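Local coordinates for site-specific recombinase, resolvase family protein (Streptococcus pneumoniae, PDB 3GUV) that probably catalyses site-specific DNA recombination as a member of the serine resolvase family, at residues S29-F34 with L80-S85. Numbering follows the deposited sequence.
Sequences SRMKAF and LVFKLS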
ATOM      1  N   SER A  29       2.748  24.268 -10.068  1.00 26.61           N
ATOM      2  CA  SER A  29       1.679  24.995 -10.817  1.00 26.90           C
ATOM      3  C   SER A  29       0.338  24.310 -10.765  1.00 26.60           C
ATOM      4  O   SER A  29      -0.695  24.958 -10.538  1.00 26.48           O
ATOM      5  CB  SER A  29       2.057  25.191 -12.286  1.00 26.98           C
ATOM      6  OG  SER A  29       3.321  25.811 -12.351  1.00 28.17           O
ATOM      7  N   ARG A  30       0.381  22.993 -10.955  1.00 26.03           N
ATOM      8  CA  ARG A  30      -0.762  22.161 -10.811  1.00 26.27           C
ATOM      9  C   ARG A  30      -1.364  22.236  -9.416  1.00 24.31           C
ATOM     10  O   ARG A  30      -2.588  22.348  -9.249  1.00 23.30           O
ATOM     11  CB  ARG A  30      -0.389  20.708 -11.093  1.00 27.44           C
ATOM     12  CG  ARG A  30      -1.641  19.841 -11.220  1.00 33.98           C
ATOM     13  CD  ARG A  30      -2.016  19.639 -12.648  1.00 40.38           C
ATOM     14  NE  ARG A  30      -1.309  18.484 -13.211  1.00 45.69           N
ATOM     15  CZ  ARG A  30      -1.703  17.208 -13.090  1.00 50.62           C
ATOM     16  NH1 ARG A  30      -2.807  16.864 -12.401  1.00 52.49           N
ATOM     17  NH2 ARG A  30      -0.968  16.254 -13.656  1.00 51.21           N
ATOM     18  N   MET A  31      -0.514  22.122  -8.412  1.00 22.32           N
ATOM     19  CA  MET A  31      -0.981  22.186  -7.056  1.00 22.06           C
ATOM     20  C   MET A  31      -1.563  23.577  -6.725  1.00 22.24           C
ATOM     21  O   MET A  31      -2.626  23.669  -6.098  1.00 21.02           O
ATOM     22  CB  MET A  31       0.129  21.768  -6.100  1.00 22.18           C
ATOM     23  CG  MET A  31       0.616  20.290  -6.341  1.00 21.66           C
ATOM     24  SD  MET A  31       2.253  19.950  -5.697  1.00 15.49           S
ATOM     25  CE  MET A  31       1.723  20.035  -3.982  1.00 14.82           C
ATOM     26  N   LYS A  32      -0.932  24.651  -7.208  1.00 22.60           N
ATOM     27  CA  LYS A  32      -1.477  25.991  -6.975  1.00 23.23           C
ATOM     28  C   LYS A  32      -2.828  26.158  -7.671  1.00 24.80           C
ATOM     29  O   LYS A  32      -3.760  26.699  -7.050  1.00 24.83           O
ATOM     30  CB  LYS A  32      -0.477  27.102  -7.364  1.00 23.40           C
ATOM     31  CG  LYS A  32       0.617  27.260  -6.317  1.00 24.90           C
ATOM     32  CD  LYS A  32       1.843  28.034  -6.836  1.00 29.35           C
ATOM     33  CE  LYS A  32       3.022  27.834  -5.911  1.00 32.08           C
ATOM     34  NZ  LYS A  32       3.792  29.099  -5.815  1.00 36.63           N
ATOM     35  N   ALA A  33      -2.957  25.661  -8.920  1.00 26.09           N
ATOM     36  CA  ALA A  33      -4.253  25.706  -9.650  1.00 27.00           C
ATOM     37  C   ALA A  33      -5.351  25.027  -8.845  1.00 27.37           C
ATOM     38  O   ALA A  33      -6.424  25.612  -8.654  1.00 28.30           O
ATOM     39  CB  ALA A  33      -4.160  25.098 -11.067  1.00 26.96           C
ATOM     40  N   PHE A  34      -5.054  23.830  -8.338  1.00 27.16           N
ATOM     41  CA  PHE A  34      -5.963  23.053  -7.489  1.00 27.07           C
ATOM     42  C   PHE A  34      -6.366  23.817  -6.245  1.00 27.53           C
ATOM     43  O   PHE A  34      -7.522  23.828  -5.874  1.00 27.38           O
ATOM     44  CB  PHE A  34      -5.290  21.739  -7.084  1.00 26.51           C
ATOM     45  CG  PHE A  34      -6.114  20.821  -6.188  1.00 25.96           C
ATOM     46  CD1 PHE A  34      -6.891  19.796  -6.734  1.00 27.98           C
ATOM     47  CD2 PHE A  34      -6.041  20.924  -4.801  1.00 25.50           C
ATOM     48  CE1 PHE A  34      -7.607  18.911  -5.900  1.00 26.43           C
ATOM     49  CE2 PHE A  34      -6.744  20.061  -3.967  1.00 25.17           C
ATOM     50  CZ  PHE A  34      -7.523  19.037  -4.525  1.00 27.04           C
ATOM     51  N   LEU A  80      -1.184  19.423   0.862  1.00 24.69           N
ATOM     52  CA  LEU A  80      -1.289  18.992  -0.510  1.00 24.84           C
ATOM     53  C   LEU A  80       0.075  18.495  -0.976  1.00 24.60           C
ATOM     54  O   LEU A  80       1.068  19.206  -0.859  1.00 24.45           O
ATOM     55  CB  LEU A  80      -1.743  20.142  -1.416  1.00 25.50           C
ATOM     56  CG  LEU A  80      -3.210  20.604  -1.438  1.00 26.53           C
ATOM     57  CD1 LEU A  80      -3.846  20.892  -0.081  1.00 23.65           C
ATOM     58  CD2 LEU A  80      -3.252  21.862  -2.350  1.00 28.21           C
ATOM     59  N   VAL A  81       0.092  17.263  -1.485  1.00 23.90           N
ATOM     60  CA  VAL A  81       1.205  16.660  -2.240  1.00 22.26           C
ATOM     61  C   VAL A  81       0.755  16.386  -3.688  1.00 23.18           C
ATOM     62  O   VAL A  81      -0.471  16.412  -4.004  1.00 22.15           O
ATOM     63  CB  VAL A  81       1.714  15.392  -1.547  1.00 22.35           C
ATOM     64  CG1 VAL A  81       2.114  15.720  -0.125  1.00 22.50           C
ATOM     65  CG2 VAL A  81       0.661  14.275  -1.549  1.00 20.81           C
ATOM     66  N   PHE A  82       1.722  16.217  -4.609  1.00 23.60           N
ATOM     67  CA  PHE A  82       1.377  15.908  -5.999  1.00 24.85           C
ATOM     68  C   PHE A  82       0.800  14.482  -6.093  1.00 25.59           C
ATOM     69  O   PHE A  82      -0.293  14.266  -6.621  1.00 26.01           O
ATOM     70  CB  PHE A  82       2.602  16.077  -6.935  1.00 25.72           C
ATOM     71  CG  PHE A  82       2.252  15.955  -8.410  1.00 24.11           C
ATOM     72  CD1 PHE A  82       1.460  16.912  -9.018  1.00 23.08           C
ATOM     73  CD2 PHE A  82       2.688  14.871  -9.155  1.00 26.03           C
ATOM     74  CE1 PHE A  82       1.129  16.830 -10.339  1.00 24.62           C
ATOM     75  CE2 PHE A  82       2.351  14.757 -10.506  1.00 27.48           C
ATOM     76  CZ  PHE A  82       1.579  15.749 -11.101  1.00 27.98           C
ATOM     77  N   LYS A  83       1.512  13.538  -5.506  1.00 27.28           N
ATOM     78  CA  LYS A  83       1.060  12.152  -5.335  1.00 28.94           C
ATOM     79  C   LYS A  83       1.840  11.498  -4.178  1.00 29.77           C
ATOM     80  O   LYS A  83       2.854  12.055  -3.717  1.00 30.12           O
ATOM     81  CB  LYS A  83       1.256  11.399  -6.647  1.00 29.80           C
ATOM     82  CG  LYS A  83       2.648  11.432  -7.123  1.00 32.01           C
ATOM     83  CD  LYS A  83       2.772  10.942  -8.549  1.00 36.03           C
ATOM     84  CE  LYS A  83       4.223  11.191  -8.977  1.00 38.70           C
ATOM     85  NZ  LYS A  83       4.610  10.493 -10.237  1.00 42.63           N
ATOM     86  N   LEU A  84       1.373  10.352  -3.692  1.00 30.67           N
ATOM     87  CA  LEU A  84       1.992   9.668  -2.530  1.00 32.01           C
ATOM     88  C   LEU A  84       3.484   9.368  -2.667  1.00 33.65           C
ATOM     89  O   LEU A  84       4.249   9.499  -1.697  1.00 33.22           O
ATOM     90  CB  LEU A  84       1.281   8.335  -2.197  1.00 31.65           C
ATOM     91  CG  LEU A  84      -0.029   8.383  -1.431  1.00 31.39           C
ATOM     92  CD1 LEU A  84      -0.577   6.946  -1.083  1.00 27.76           C
ATOM     93  CD2 LEU A  84       0.170   9.215  -0.155  1.00 30.01           C
ATOM     94  N   SER A  85       3.900   8.917  -3.848  1.00 35.68           N
ATOM     95  CA  SER A  85       5.315   8.714  -4.110  1.00 37.22           C
ATOM     96  C   SER A  85       6.122  10.023  -4.123  1.00 38.76           C
ATOM     97  O   SER A  85       7.309   9.993  -4.395  1.00 39.49           O
ATOM     98  CB  SER A  85       5.495   8.034  -5.450  1.00 36.85           C
ATOM     99  OG  SER A  85       4.910   8.834  -6.453  1.00 39.85           O
TER
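Helix 24-37 sets its residues 29-34 against the end of strand 78-81 and the loop that follows, and the backbones come nearest at Met31 and Phe82, with their CA atoms 6.8 Å apart. Met31 fills the middle of this contact. Its CG lies anti to its own carbonyl carbon (chi1 -61°), and the chain runs out toward the strand before bending at the thioether. Met31 CE ends 3.3 Å from the backbone O of Leu80, a close carbon-oxygen contact. Met31 SD rests 4.1 Å from Phe82 CB, while Met31 CG lies near the plane of the Phe82 ring, off its edge. Strand 6-12 adds to this packing, with Thr11 touching the Met31 side chain and Val7 and Leu9 touching Leu80. Strand 78-81 is central in the sheet of the resolvase N-terminal domain, with the parallel strands 6-12 and 107-110 as its neighbours, and helix 24-37 packs against the sheet, touching these three strands. One turn on from Arg30, Phe34 reaches Leu80. Phe34 CD2 is 3.8 Å from Leu80 CD2, and the methyl approaches the ring obliquely. Ile109 and Tyr40 add to the packing round Phe34. On the more exposed side, Arg30 bends back so that its guanidinium lies across the ring edge at CE1 and CZ of Phe82. Bends at chi2 (98°) and chi3 bring the guanidinium there, and Arg30 NH2 lies 3.6 Å from Phe82 CZ. The ring presents its edge to one face of the guanidinium, with CE1 over the centre of that group. The two planes are 78° apart, so the ring stands nearly upright on the guanidinium. Arg30 NH2 also makes a long, weak ion pair with Glu112, whose backbone is hydrogen-bonded to that of Phe82.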